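Local coordinates for flagellar assembly factor FliW (Geobacillus thermodenitrificans, PDB 5DMD), which probably acts as an anti-CsrA protein, binding CsrA to relieve its repression of flagellin translation, and probably also binds flagellin during flagellar assembly, at residues A[35-40]-A[46-51]; A[4-7]-A[11-14]; A[18-23]-A[113-118]; A[57-62]-A[96-101]; A[70-75]-A[90-95]. The protein carries 1 engineered substitution. All coordinates share one frame; numbering follows the deposited sequence.

Contact 1 of 5, residues A[35-40]-A[46-51]; sequences FVLLQL and IILQSV. Engineered in segment 35-40: Gln39 (natural residue Pro).
Phe35 to Gln39 (Gln39 being engineered) and Ile46 to Ser50 are the two arms of a beta hairpin in the curled antiparallel sheet of FliW. Four backbone bonds hold them, in two reciprocal pairs: Val36 with Gln49 and Leu38 with Ile47. The straightest runs from Ile47 N to Leu38 O (2.7 Å, 174° at the hydrogen). On one face, Phe35, Leu37 and Leu48 form an apolar row: Leu48, with CG anti to its nitrogen (chi1 -178°), brings CG to 3.6 Å from Phe35 CD2, while its CD2 stands over one ring face, offset toward the rim. Leu48 CD1 meets Leu37 CD1 at 3.7 Å. Replacing Phe35 with alanine would probably leave Leu48 without the ring it packs on and open a gap beside Ser50. The other face carries Leu38, whose CD1 rests on Gln49 CB at 3.8 Å; two residues on, Leu40 lays CG against Ile47 CD1. Among polar side chains, Ser50 OG bonds to Glu32. Gln49 is held at both ends of its amide: OE1 accepts from Lys7 N, while NE2 bonds to Pro54 O and, in its own amide plane, to a lone pair of Ser50 O, 3.1 Å away.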
# COMPACT_ATOMS: atom_id res chain seq x y z
N PHE A 35 -5.67 7.86 -6.27
CA PHE A 35 -5.14 6.56 -6.66
C PHE A 35 -6.28 5.58 -6.91
O PHE A 35 -7.38 5.71 -6.37
CB PHE A 35 -4.25 5.97 -5.55
CG PHE A 35 -2.93 6.65 -5.41
CD1 PHE A 35 -2.79 7.78 -4.62
CD2 PHE A 35 -1.82 6.15 -6.06
CE1 PHE A 35 -1.54 8.41 -4.50
CE2 PHE A 35 -0.58 6.77 -5.95
CZ PHE A 35 -0.44 7.89 -5.17
N VAL A 36 -5.99 4.59 -7.72
CA VAL A 36 -6.87 3.44 -7.89
C VAL A 36 -6.08 2.20 -7.54
O VAL A 36 -4.85 2.16 -7.71
CB VAL A 36 -7.48 3.36 -9.31
CG1 VAL A 36 -6.40 3.32 -10.38
CG2 VAL A 36 -8.43 2.18 -9.45
N LEU A 37 -6.76 1.19 -7.02
CA LEU A 37 -6.15 -0.08 -6.65
C LEU A 37 -6.49 -1.10 -7.73
O LEU A 37 -7.66 -1.39 -7.97
CB LEU A 37 -6.66 -0.56 -5.29
CG LEU A 37 -6.03 0.03 -4.02
CD1 LEU A 37 -6.15 1.54 -3.96
CD2 LEU A 37 -6.67 -0.60 -2.80
N LEU A 38 -5.46 -1.64 -8.38
CA LEU A 38 -5.63 -2.52 -9.53
C LEU A 38 -5.00 -3.87 -9.23
O LEU A 38 -3.78 -3.97 -9.06
CB LEU A 38 -5.01 -1.92 -10.78
CG LEU A 38 -5.41 -0.49 -11.15
CD1 LEU A 38 -4.53 0.03 -12.28
CD2 LEU A 38 -6.89 -0.49 -11.58
N GLN A 39 -5.82 -4.92 -9.22
CA GLN A 39 -5.31 -6.25 -8.97
C GLN A 39 -4.36 -6.67 -10.09
O GLN A 39 -4.62 -6.44 -11.28
CB GLN A 39 -6.47 -7.25 -8.85
CG GLN A 39 -7.30 -7.05 -7.59
CD GLN A 39 -8.20 -8.23 -7.29
OE1 GLN A 39 -9.20 -8.45 -7.98
NE2 GLN A 39 -7.86 -8.99 -6.26
N LEU A 40 -3.23 -7.25 -9.69
CA LEU A 40 -2.30 -7.89 -10.62
C LEU A 40 -2.88 -9.27 -10.88
O LEU A 40 -2.57 -10.24 -10.18
CB LEU A 40 -0.91 -7.97 -10.00
CG LEU A 40 0.14 -6.94 -10.44
CD1 LEU A 40 1.54 -7.50 -10.26
CD2 LEU A 40 -0.09 -6.52 -11.88
N ILE A 46 -1.50 -6.17 -5.55
CA ILE A 46 -2.38 -5.08 -5.97
C ILE A 46 -1.48 -3.89 -6.28
O ILE A 46 -0.52 -3.63 -5.55
CB ILE A 46 -3.38 -4.70 -4.85
CG1 ILE A 46 -4.15 -5.92 -4.33
CG2 ILE A 46 -4.34 -3.60 -5.30
CD1 ILE A 46 -3.48 -6.66 -3.19
N ILE A 47 -1.79 -3.17 -7.36
CA ILE A 47 -1.04 -1.97 -7.74
C ILE A 47 -1.76 -0.75 -7.19
O ILE A 47 -2.94 -0.51 -7.50
CB ILE A 47 -0.88 -1.85 -9.26
CG1 ILE A 47 -0.24 -3.12 -9.82
CG2 ILE A 47 -0.01 -0.63 -9.58
CD1 ILE A 47 1.10 -3.45 -9.19
N LEU A 48 -1.04 0.05 -6.40
CA LEU A 48 -1.51 1.38 -6.02
C LEU A 48 -1.12 2.33 -7.15
O LEU A 48 0.04 2.74 -7.25
CB LEU A 48 -0.88 1.79 -4.69
CG LEU A 48 -1.32 3.14 -4.13
CD1 LEU A 48 -2.81 3.11 -3.76
CD2 LEU A 48 -0.45 3.52 -2.94
N GLN A 49 -2.08 2.67 -8.01
CA GLN A 49 -1.82 3.36 -9.27
C GLN A 49 -2.30 4.80 -9.21
O GLN A 49 -3.49 5.05 -9.00
CB GLN A 49 -2.54 2.64 -10.41
CG GLN A 49 -2.43 3.34 -11.76
CD GLN A 49 -1.03 3.31 -12.33
OE1 GLN A 49 -0.45 2.24 -12.54
NE2 GLN A 49 -0.45 4.49 -12.53
N SER A 50 -1.39 5.75 -9.42
CA SER A 50 -1.80 7.14 -9.52
C SER A 50 -2.69 7.35 -10.74
O SER A 50 -2.41 6.85 -11.83
CB SER A 50 -0.56 8.03 -9.66
OG SER A 50 -0.96 9.35 -10.02
N VAL A 51 -3.77 8.13 -10.55
CA VAL A 51 -4.67 8.51 -11.64
C VAL A 51 -4.10 9.62 -12.50
O VAL A 51 -4.58 9.84 -13.62
CB VAL A 51 -6.00 8.90 -10.96
CG1 VAL A 51 -6.99 9.52 -11.93
CG2 VAL A 51 -6.60 7.70 -10.29

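Contact 2 of 5, residues A[4-7]-A[11-14]; sequences IATK and DIEI
Ile4 and Ile12 form an antiparallel, hydrogen-bonded pair, joined by two backbone bonds: Ile4 N to Ile12 O at 3.0 Å and Ile12 N to Ile4 O at 3.1 Å. Each donor lies nearly in line with the carbonyl it meets, in a small two-stranded hairpin near the N terminus. Ala5 CA and Asp11 CA stay close, at 4.4 Å, and a water then accepts from Thr6 N and donates to Asp11 OD1 at 2.9 Å. The side chains of Ile4 and Ile12 leave the same face side by side, CG1 to CG1 at 4.0 Å. In Ile4, CG1 is tucked over the backbone, flanked by N and C (chi1 63°), which leaves CG2 to meet Ile14 CD1 at 4.0 Å, the two side chains crossing at about a right angle. Thr6 CG2 comes across the end of Ile12, at CD1, while its OG1 bonds to His9 N and Gly10 O. A glycine in place of Ile4 would probably leave Ile12 and Ile14 without the branches that link them. The chemistry is two-sided: apolar branches gather toward Leu38 and Val51, whereas the carboxylate of Asp11 reaches its partner through water.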
# COMPACT_ATOMS: atom_id res chain seq x y z
N ILE A 4 -7.13 6.52 -18.12
CA ILE A 4 -5.79 6.84 -17.63
C ILE A 4 -4.79 5.90 -18.26
O ILE A 4 -5.15 4.81 -18.72
CB ILE A 4 -5.70 6.80 -16.07
CG1 ILE A 4 -5.97 5.39 -15.52
CG2 ILE A 4 -6.64 7.81 -15.44
CD1 ILE A 4 -5.64 5.22 -14.02
N ALA A 5 -3.53 6.31 -18.30
CA ALA A 5 -2.44 5.38 -18.53
C ALA A 5 -1.95 4.83 -17.19
O ALA A 5 -2.13 5.45 -16.13
CB ALA A 5 -1.29 6.04 -19.30
N THR A 6 -1.33 3.64 -17.22
CA THR A 6 -0.90 2.96 -16.01
C THR A 6 0.49 2.36 -16.20
O THR A 6 1.03 2.31 -17.31
CB THR A 6 -1.84 1.82 -15.59
OG1 THR A 6 -1.75 0.75 -16.54
CG2 THR A 6 -3.29 2.29 -15.49
N LYS A 7 1.05 1.88 -15.09
CA LYS A 7 2.38 1.28 -15.13
C LYS A 7 2.35 -0.14 -15.67
O LYS A 7 3.23 -0.53 -16.45
CB LYS A 7 3.01 1.27 -13.74
CG LYS A 7 4.45 0.77 -13.74
CD LYS A 7 5.20 1.27 -12.52
CE LYS A 7 6.52 0.52 -12.38
NZ LYS A 7 7.27 1.00 -11.19
N ASP A 11 -3.64 1.23 -20.95
CA ASP A 11 -4.66 2.26 -20.78
C ASP A 11 -5.97 1.62 -20.32
O ASP A 11 -6.48 0.69 -20.96
CB ASP A 11 -4.92 2.99 -22.09
CG ASP A 11 -3.78 3.90 -22.52
OD1 ASP A 11 -2.73 3.95 -21.85
OD2 ASP A 11 -3.93 4.56 -23.57
N ILE A 12 -6.56 2.14 -19.24
CA ILE A 12 -7.79 1.58 -18.70
C ILE A 12 -8.83 2.67 -18.47
O ILE A 12 -8.51 3.86 -18.38
CB ILE A 12 -7.58 0.73 -17.41
CG1 ILE A 12 -7.20 1.60 -16.21
CG2 ILE A 12 -6.50 -0.34 -17.62
CD1 ILE A 12 -6.99 0.86 -14.97
N GLU A 13 -10.07 2.24 -18.30
CA GLU A 13 -11.17 3.14 -17.98
C GLU A 13 -11.45 3.01 -16.49
O GLU A 13 -11.57 1.90 -15.96
CB GLU A 13 -12.42 2.74 -18.77
CG GLU A 13 -13.68 3.51 -18.41
CD GLU A 13 -14.87 3.08 -19.24
OE1 GLU A 13 -14.66 2.63 -20.39
OE2 GLU A 13 -16.02 3.18 -18.75
N ILE A 14 -11.54 4.15 -15.80
CA ILE A 14 -11.81 4.15 -14.37
C ILE A 14 -13.05 4.98 -14.10
O ILE A 14 -13.37 5.93 -14.82
CB ILE A 14 -10.62 4.62 -13.51
CG1 ILE A 14 -10.23 6.05 -13.85
CG2 ILE A 14 -9.42 3.68 -13.69
CD1 ILE A 14 -9.42 6.73 -12.75
O HOH W 1 -0.81 2.78 -20.02

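Contact 3 of 5, residues A[18-23]-A[113-118]; sequences DIVRFE and IVINVH
Val20, which meets Ile115 across this contact, is fixed at its backbone, where its N bonds to Phe35 O. On the other segment, Ile113 N bonds in the same way to Tyr93 O. Each segment is therefore tied to a strand beside it, and what passes between the two is hydrocarbon alone. The backbones stay well apart, 8.0 Å between the CA atoms of Val20 and Ile115, so these are not paired strands but walls that meet through their side chains. Val20 sends CG1, anti to its nitrogen (chi1 -179°), to Ile115 CG2 at 4.2 Å, the two side chains slanting across one another. Phe22 makes the second touch: its CZ, the far end of the ring, comes to 4.0 Å from Ile113 CG2, which lies at the ring edge in the plane of the ring, and the side chains cross at about a right angle. The curl of the antiparallel sheet of FliW brings the two together. Strand 20-21 runs beside strand 34-39, and the backbone of Arg21 also bonds to Arg120 and Gly122, by strand 121-124, which in turn borders strand 106-116; the sheet thus bends round on itself in a barrel-like way. Val20, Phe22, Ile113 and Ile115 all face its buried interior. There the Phe22 ring also meets that of Phe35 edge-to-face, and Ile115 packs against Leu37. Val114, between the two isoleucines, turns the other way, toward Leu92 and Leu82, and Asn116 ends the strand with ND2 bonded to Leu82 O and OD1 to Lys119 N.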
# COMPACT_ATOMS: atom_id res chain seq x y z
N ASP A 18 -14.19 4.48 -8.15
CA ASP A 18 -13.01 3.65 -7.97
C ASP A 18 -11.90 4.38 -7.24
O ASP A 18 -10.98 3.74 -6.73
CB ASP A 18 -12.44 3.23 -9.33
CG ASP A 18 -13.39 2.34 -10.12
OD1 ASP A 18 -14.11 1.52 -9.52
OD2 ASP A 18 -13.39 2.45 -11.37
N ILE A 19 -11.96 5.71 -7.19
CA ILE A 19 -10.81 6.51 -6.76
C ILE A 19 -10.74 6.55 -5.24
O ILE A 19 -11.74 6.83 -4.57
CB ILE A 19 -10.87 7.92 -7.36
CG1 ILE A 19 -10.80 7.83 -8.89
CG2 ILE A 19 -9.76 8.82 -6.79
CD1 ILE A 19 -10.88 9.15 -9.60
N VAL A 20 -9.56 6.27 -4.70
CA VAL A 20 -9.27 6.48 -3.29
C VAL A 20 -8.52 7.80 -3.17
O VAL A 20 -7.47 7.99 -3.80
CB VAL A 20 -8.43 5.34 -2.70
CG1 VAL A 20 -8.17 5.59 -1.21
CG2 VAL A 20 -9.13 4.01 -2.90
N ARG A 21 -9.07 8.72 -2.37
CA ARG A 21 -8.44 10.02 -2.16
C ARG A 21 -7.46 9.93 -0.99
O ARG A 21 -7.81 9.46 0.09
CB ARG A 21 -9.48 11.10 -1.87
CG ARG A 21 -8.84 12.46 -1.63
CD ARG A 21 -9.85 13.58 -1.41
NE ARG A 21 -9.20 14.88 -1.43
CZ ARG A 21 -8.70 15.46 -2.51
NH1 ARG A 21 -8.82 14.92 -3.71
NH2 ARG A 21 -8.06 16.62 -2.39
N PHE A 22 -6.23 10.38 -1.24
CA PHE A 22 -5.20 10.54 -0.22
C PHE A 22 -5.06 12.04 -0.00
O PHE A 22 -4.38 12.74 -0.76
CB PHE A 22 -3.89 9.93 -0.75
CG PHE A 22 -3.83 8.42 -0.65
CD1 PHE A 22 -4.63 7.62 -1.44
CD2 PHE A 22 -2.92 7.83 0.21
CE1 PHE A 22 -4.54 6.24 -1.34
CE2 PHE A 22 -2.82 6.45 0.31
CZ PHE A 22 -3.63 5.66 -0.47
N GLU A 23 -5.71 12.56 1.04
CA GLU A 23 -5.81 14.01 1.20
C GLU A 23 -4.46 14.66 1.44
O GLU A 23 -4.26 15.83 1.08
CB GLU A 23 -6.81 14.35 2.30
CG GLU A 23 -8.24 13.98 1.93
CD GLU A 23 -9.22 14.17 3.07
OE1 GLU A 23 -8.78 14.40 4.21
OE2 GLU A 23 -10.44 14.08 2.82
N ILE A 113 0.11 1.30 4.00
CA ILE A 113 -1.00 2.02 3.37
C ILE A 113 -2.29 1.62 4.10
O ILE A 113 -2.61 0.43 4.20
CB ILE A 113 -1.10 1.66 1.88
CG1 ILE A 113 0.17 2.07 1.11
CG2 ILE A 113 -2.35 2.29 1.25
CD1 ILE A 113 0.33 3.57 0.96
N VAL A 114 -3.04 2.61 4.57
CA VAL A 114 -4.23 2.40 5.37
C VAL A 114 -5.39 3.05 4.64
O VAL A 114 -5.34 4.25 4.35
CB VAL A 114 -4.08 3.02 6.77
CG1 VAL A 114 -5.34 2.79 7.59
CG2 VAL A 114 -2.83 2.46 7.46
N ILE A 115 -6.44 2.28 4.36
CA ILE A 115 -7.57 2.78 3.58
C ILE A 115 -8.87 2.52 4.34
O ILE A 115 -9.13 1.39 4.77
CB ILE A 115 -7.62 2.12 2.19
CG1 ILE A 115 -6.39 2.56 1.38
CG2 ILE A 115 -8.92 2.47 1.46
CD1 ILE A 115 -6.24 1.85 0.05
N ASN A 116 -9.68 3.57 4.50
CA ASN A 116 -11.08 3.40 4.87
C ASN A 116 -11.81 3.08 3.58
O ASN A 116 -12.02 3.96 2.74
CB ASN A 116 -11.65 4.65 5.55
CG ASN A 116 -13.10 4.45 6.00
OD1 ASN A 116 -13.87 3.74 5.36
ND2 ASN A 116 -13.47 5.10 7.10
N VAL A 117 -12.19 1.81 3.42
CA VAL A 117 -12.68 1.34 2.12
C VAL A 117 -13.96 2.06 1.72
O VAL A 117 -14.07 2.58 0.61
CB VAL A 117 -12.86 -0.18 2.13
CG1 VAL A 117 -13.32 -0.66 0.77
CG2 VAL A 117 -11.56 -0.87 2.52
N HIS A 118 -14.96 2.08 2.61
CA HIS A 118 -16.26 2.61 2.20
C HIS A 118 -16.28 4.12 2.08
O HIS A 118 -17.12 4.66 1.35
CB HIS A 118 -17.41 2.06 3.06
CG HIS A 118 -17.60 2.76 4.36
ND1 HIS A 118 -16.85 2.48 5.49
CD2 HIS A 118 -18.50 3.71 4.74
CE1 HIS A 118 -17.25 3.24 6.49
NE2 HIS A 118 -18.25 4.00 6.06

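Contact 4 of 5, residues A[57-62]-A[96-101]; sequences GFVLIE and LTVADP
Val59 and Leu96 face each other on antiparallel neighbouring strands, 57-61 and 90-97, joined directly by a single backbone bond, Leu96 N to Val59 O at 2.8 Å and close to straight (175°). Both strands belong to the curled antiparallel sheet of FliW, and here their pairing comes to an end. The return link goes by way of a water, which accepts from Val59 N at 2.9 Å and donates to Leu96 O at 2.8 Å. Further along, Ile61 pairs with Val94 through the backbone, so the water marks the place where the strands begin to separate. The side-chain contact is wholly apolar and turns on the fork of Leu96. Its CD1 touches two branches of the facing strand, 3.9 Å from Val59 CG1 and 3.7 Å from Ile61 CG2. Leu96 CD2, the other prong, lies 3.7 Å from Ile61 CG1 and also near CD1 of the same residue. Ile61 presents both branches at once because its chi1 of 56° lodges CG1 between N and C of its own backbone, with CG2 beside the nitrogen; the two side chains cross at about a right angle. Phe45 and Leu138 also pack on Leu96, helping to bury it. Past the strand end, Val98 still touches Val59, a more exposed contact made by one methyl from each: Val98 CG2 to Val59 CG2, 4.1 Å.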
# COMPACT_ATOMS: atom_id res chain seq x y z
N GLY A 57 3.21 3.72 -9.79
CA GLY A 57 2.42 2.56 -9.46
C GLY A 57 3.17 1.60 -8.56
O GLY A 57 4.11 0.93 -8.99
N PHE A 58 2.77 1.53 -7.29
CA PHE A 58 3.47 0.73 -6.29
C PHE A 58 2.86 -0.66 -6.16
O PHE A 58 1.64 -0.84 -6.28
CB PHE A 58 3.42 1.43 -4.93
CG PHE A 58 3.95 2.84 -4.96
CD1 PHE A 58 3.12 3.91 -5.23
CD2 PHE A 58 5.29 3.09 -4.69
CE1 PHE A 58 3.62 5.21 -5.26
CE2 PHE A 58 5.80 4.38 -4.71
CZ PHE A 58 4.96 5.44 -4.99
N VAL A 59 3.72 -1.65 -5.90
CA VAL A 59 3.27 -3.03 -5.71
C VAL A 59 2.94 -3.24 -4.24
O VAL A 59 3.80 -3.06 -3.38
CB VAL A 59 4.35 -4.03 -6.16
CG1 VAL A 59 3.84 -5.44 -5.94
CG2 VAL A 59 4.71 -3.80 -7.62
N LEU A 60 1.70 -3.64 -3.97
CA LEU A 60 1.20 -3.83 -2.61
C LEU A 60 0.86 -5.29 -2.36
O LEU A 60 0.49 -6.03 -3.28
CB LEU A 60 -0.08 -3.02 -2.39
CG LEU A 60 0.02 -1.54 -1.98
CD1 LEU A 60 1.01 -0.76 -2.81
CD2 LEU A 60 -1.37 -0.93 -2.10
N ILE A 61 0.98 -5.70 -1.10
CA ILE A 61 0.39 -6.94 -0.63
C ILE A 61 -0.45 -6.62 0.59
O ILE A 61 -0.23 -5.62 1.29
CB ILE A 61 1.43 -8.02 -0.23
CG1 ILE A 61 2.41 -7.49 0.82
CG2 ILE A 61 2.19 -8.51 -1.45
CD1 ILE A 61 3.18 -8.60 1.57
N GLU A 62 -1.42 -7.47 0.85
CA GLU A 62 -2.02 -7.47 2.16
C GLU A 62 -1.02 -8.10 3.13
O GLU A 62 -0.55 -9.22 2.89
CB GLU A 62 -3.31 -8.27 2.12
CG GLU A 62 -4.01 -8.37 3.44
CD GLU A 62 -5.06 -7.30 3.57
OE1 GLU A 62 -4.97 -6.50 4.52
OE2 GLU A 62 -5.94 -7.22 2.70
N LEU A 96 5.91 -3.33 -1.52
CA LEU A 96 7.05 -4.19 -1.77
C LEU A 96 8.16 -3.46 -2.50
O LEU A 96 7.92 -2.58 -3.34
CB LEU A 96 6.63 -5.40 -2.61
CG LEU A 96 5.50 -6.29 -2.08
CD1 LEU A 96 5.38 -7.53 -2.97
CD2 LEU A 96 5.75 -6.68 -0.63
N THR A 97 9.39 -3.84 -2.19
CA THR A 97 10.55 -3.53 -3.01
C THR A 97 10.86 -4.84 -3.72
O THR A 97 11.44 -5.76 -3.14
CB THR A 97 11.71 -3.04 -2.15
OG1 THR A 97 11.29 -1.86 -1.46
CG2 THR A 97 12.90 -2.69 -3.02
N VAL A 98 10.45 -4.93 -4.99
CA VAL A 98 10.49 -6.17 -5.74
C VAL A 98 11.91 -6.45 -6.20
O VAL A 98 12.55 -5.61 -6.84
CB VAL A 98 9.52 -6.11 -6.94
CG1 VAL A 98 9.52 -7.44 -7.68
CG2 VAL A 98 8.12 -5.80 -6.45
N ALA A 99 12.40 -7.64 -5.89
CA ALA A 99 13.75 -8.05 -6.26
C ALA A 99 13.72 -9.03 -7.43
O ALA A 99 12.69 -9.62 -7.76
CB ALA A 99 14.46 -8.68 -5.06
N ASP A 100 14.89 -9.19 -8.05
CA ASP A 100 15.16 -10.26 -9.00
C ASP A 100 16.32 -11.09 -8.45
O ASP A 100 17.44 -10.56 -8.32
CB ASP A 100 15.54 -9.70 -10.37
CG ASP A 100 15.27 -10.67 -11.50
OD1 ASP A 100 14.63 -11.72 -11.25
OD2 ASP A 100 15.69 -10.40 -12.64
N PRO A 101 16.11 -12.36 -8.08
CA PRO A 101 14.86 -13.13 -8.21
C PRO A 101 13.81 -12.66 -7.22
O PRO A 101 14.13 -12.00 -6.23
CB PRO A 101 15.32 -14.56 -7.92
CG PRO A 101 16.53 -14.43 -7.03
CD PRO A 101 17.09 -13.04 -7.21
O HOH W 2 6.47 -1.19 -5.23

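Contact 5 of 5, residues A[70-75]-A[90-95]; sequences YEIDLD and VALYVI
Ile72 and Leu92 reach toward each other and meet tip to tip, Ile72 CD1 lying 3.9 Å from Leu92 CD2 and 4.0 Å from Leu92 CD1. The methyl of Ile72 thus sits against both prongs of the leucine fork. Nearby, Tyr70 and Val94 approach from opposite directions, and the phenol end does the touching: Val94 CG1 is 3.9 Å from Tyr70 OH and 4.1 Å from Tyr70 CZ. The Tyr70 ring extends toward the strand, its chi1 of -169° swinging it opposite the backbone nitrogen, and its hydroxyl is satisfied by a hydrogen bond with Leu109 O. Packing slackens toward the other end. Leu74 and Val90 point at each other but come no closer than 5.1 Å, CD1 to CG2, and both are partly exposed. Glu71 and Asp73 alternate with the inward residues and are exposed to solvent. The loop 70-75 therefore lies over the sheet like a lid, with CA atoms 10.0 Å apart at Ile72 and Leu92 and side chains filling the gap. Pro112 of strand 106-116 touches both Tyr70 and Ile72, Val114 of the same strand packs on Leu92, and Asp75 ends the loop as the N-cap of helix 76-81.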
# COMPACT_ATOMS: atom_id res chain seq x y z
N TYR A 70 1.84 -9.37 11.98
CA TYR A 70 1.86 -7.92 11.78
C TYR A 70 0.75 -7.27 12.59
O TYR A 70 -0.43 -7.56 12.38
CB TYR A 70 1.69 -7.60 10.31
CG TYR A 70 1.96 -6.15 9.94
CD1 TYR A 70 3.14 -5.52 10.30
CD2 TYR A 70 1.03 -5.42 9.21
CE1 TYR A 70 3.39 -4.20 9.95
CE2 TYR A 70 1.27 -4.11 8.86
CZ TYR A 70 2.45 -3.51 9.22
OH TYR A 70 2.68 -2.20 8.86
N GLU A 71 1.13 -6.40 13.51
CA GLU A 71 0.16 -5.74 14.38
C GLU A 71 0.60 -4.29 14.54
O GLU A 71 1.74 -4.02 14.94
CB GLU A 71 0.10 -6.44 15.74
CG GLU A 71 -1.08 -6.05 16.60
CD GLU A 71 -1.03 -6.70 17.97
OE1 GLU A 71 -1.07 -5.97 18.99
OE2 GLU A 71 -0.93 -7.95 18.04
N ILE A 72 -0.30 -3.36 14.22
CA ILE A 72 -0.00 -1.94 14.30
C ILE A 72 -1.07 -1.26 15.14
O ILE A 72 -2.18 -1.76 15.32
CB ILE A 72 0.13 -1.27 12.92
CG1 ILE A 72 -1.23 -1.19 12.23
CG2 ILE A 72 1.13 -2.02 12.06
CD1 ILE A 72 -1.21 -0.47 10.89
N ASP A 73 -0.71 -0.10 15.67
CA ASP A 73 -1.63 0.69 16.48
C ASP A 73 -1.65 2.08 15.86
O ASP A 73 -0.67 2.83 15.95
CB ASP A 73 -1.19 0.72 17.94
CG ASP A 73 -2.13 1.51 18.82
OD1 ASP A 73 -3.33 1.61 18.48
OD2 ASP A 73 -1.70 1.98 19.90
N LEU A 74 -2.75 2.40 15.19
CA LEU A 74 -2.86 3.67 14.49
C LEU A 74 -3.06 4.80 15.49
O LEU A 74 -3.79 4.67 16.47
CB LEU A 74 -4.04 3.65 13.53
CG LEU A 74 -3.96 2.64 12.39
CD1 LEU A 74 -5.23 2.67 11.56
CD2 LEU A 74 -2.75 2.90 11.51
N ASP A 75 -2.40 5.93 15.22
CA ASP A 75 -2.47 7.11 16.06
C ASP A 75 -3.83 7.78 15.92
O ASP A 75 -4.54 7.62 14.92
CB ASP A 75 -1.37 8.08 15.66
CG ASP A 75 -1.51 8.55 14.23
OD1 ASP A 75 -1.12 7.77 13.31
OD2 ASP A 75 -2.00 9.67 14.02
N VAL A 90 -11.30 -0.84 7.72
CA VAL A 90 -9.93 -0.61 7.26
C VAL A 90 -9.46 -1.75 6.38
O VAL A 90 -9.66 -2.93 6.70
CB VAL A 90 -8.99 -0.47 8.48
CG1 VAL A 90 -7.54 -0.36 8.03
CG2 VAL A 90 -9.39 0.74 9.29
N ALA A 91 -8.80 -1.41 5.28
CA ALA A 91 -7.94 -2.33 4.56
C ALA A 91 -6.49 -1.86 4.70
O ALA A 91 -6.21 -0.67 4.57
CB ALA A 91 -8.30 -2.37 3.07
N LEU A 92 -5.60 -2.80 5.00
CA LEU A 92 -4.19 -2.52 5.20
C LEU A 92 -3.36 -3.16 4.09
O LEU A 92 -3.64 -4.29 3.67
CB LEU A 92 -3.70 -3.09 6.53
CG LEU A 92 -4.12 -2.47 7.86
CD1 LEU A 92 -3.47 -3.25 9.01
CD2 LEU A 92 -3.77 -1.00 7.94
N TYR A 93 -2.33 -2.46 3.66
CA TYR A 93 -1.40 -2.95 2.65
C TYR A 93 -0.01 -2.50 3.03
O TYR A 93 0.15 -1.48 3.71
CB TYR A 93 -1.71 -2.38 1.25
CG TYR A 93 -3.12 -2.67 0.78
CD1 TYR A 93 -3.43 -3.90 0.21
CD2 TYR A 93 -4.13 -1.74 0.93
CE1 TYR A 93 -4.72 -4.18 -0.20
CE2 TYR A 93 -5.42 -2.01 0.53
CZ TYR A 93 -5.71 -3.23 -0.04
OH TYR A 93 -7.01 -3.49 -0.45
N VAL A 94 0.99 -3.25 2.58
CA VAL A 94 2.37 -2.78 2.65
C VAL A 94 2.98 -2.81 1.26
O VAL A 94 2.62 -3.63 0.41
CB VAL A 94 3.24 -3.56 3.66
CG1 VAL A 94 2.80 -3.26 5.10
CG2 VAL A 94 3.19 -5.06 3.36
N ILE A 95 3.92 -1.91 1.03
CA ILE A 95 4.54 -1.76 -0.29
C ILE A 95 5.78 -2.63 -0.39
O ILE A 95 6.63 -2.65 0.51
CB ILE A 95 4.86 -0.29 -0.57
CG1 ILE A 95 3.57 0.51 -0.57
CG2 ILE A 95 5.59 -0.12 -1.92
CD1 ILE A 95 3.76 1.99 -0.72

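Overall arrangement
From the N terminus, contact 2 closes a short hairpin before any other contact opens, and it packs against contact 1, Ile12 on Leu38. The first half of contact 3 follows at 18-23, starting a long loop that closes only at 113-118. Nested inside are contact 1, the hairpin of strands 34-39 and 45-50, and then contact 4, which joins strand 57-61 to the end of strand 90-97. Contact 5 nests within contact 4, bringing loop 70-75 onto the same strand 90-97. None cross. Contacts 1 and 4 join neighbouring strands, contact 3 spans the interior of the curled sheet, and contact 5 covers its outside.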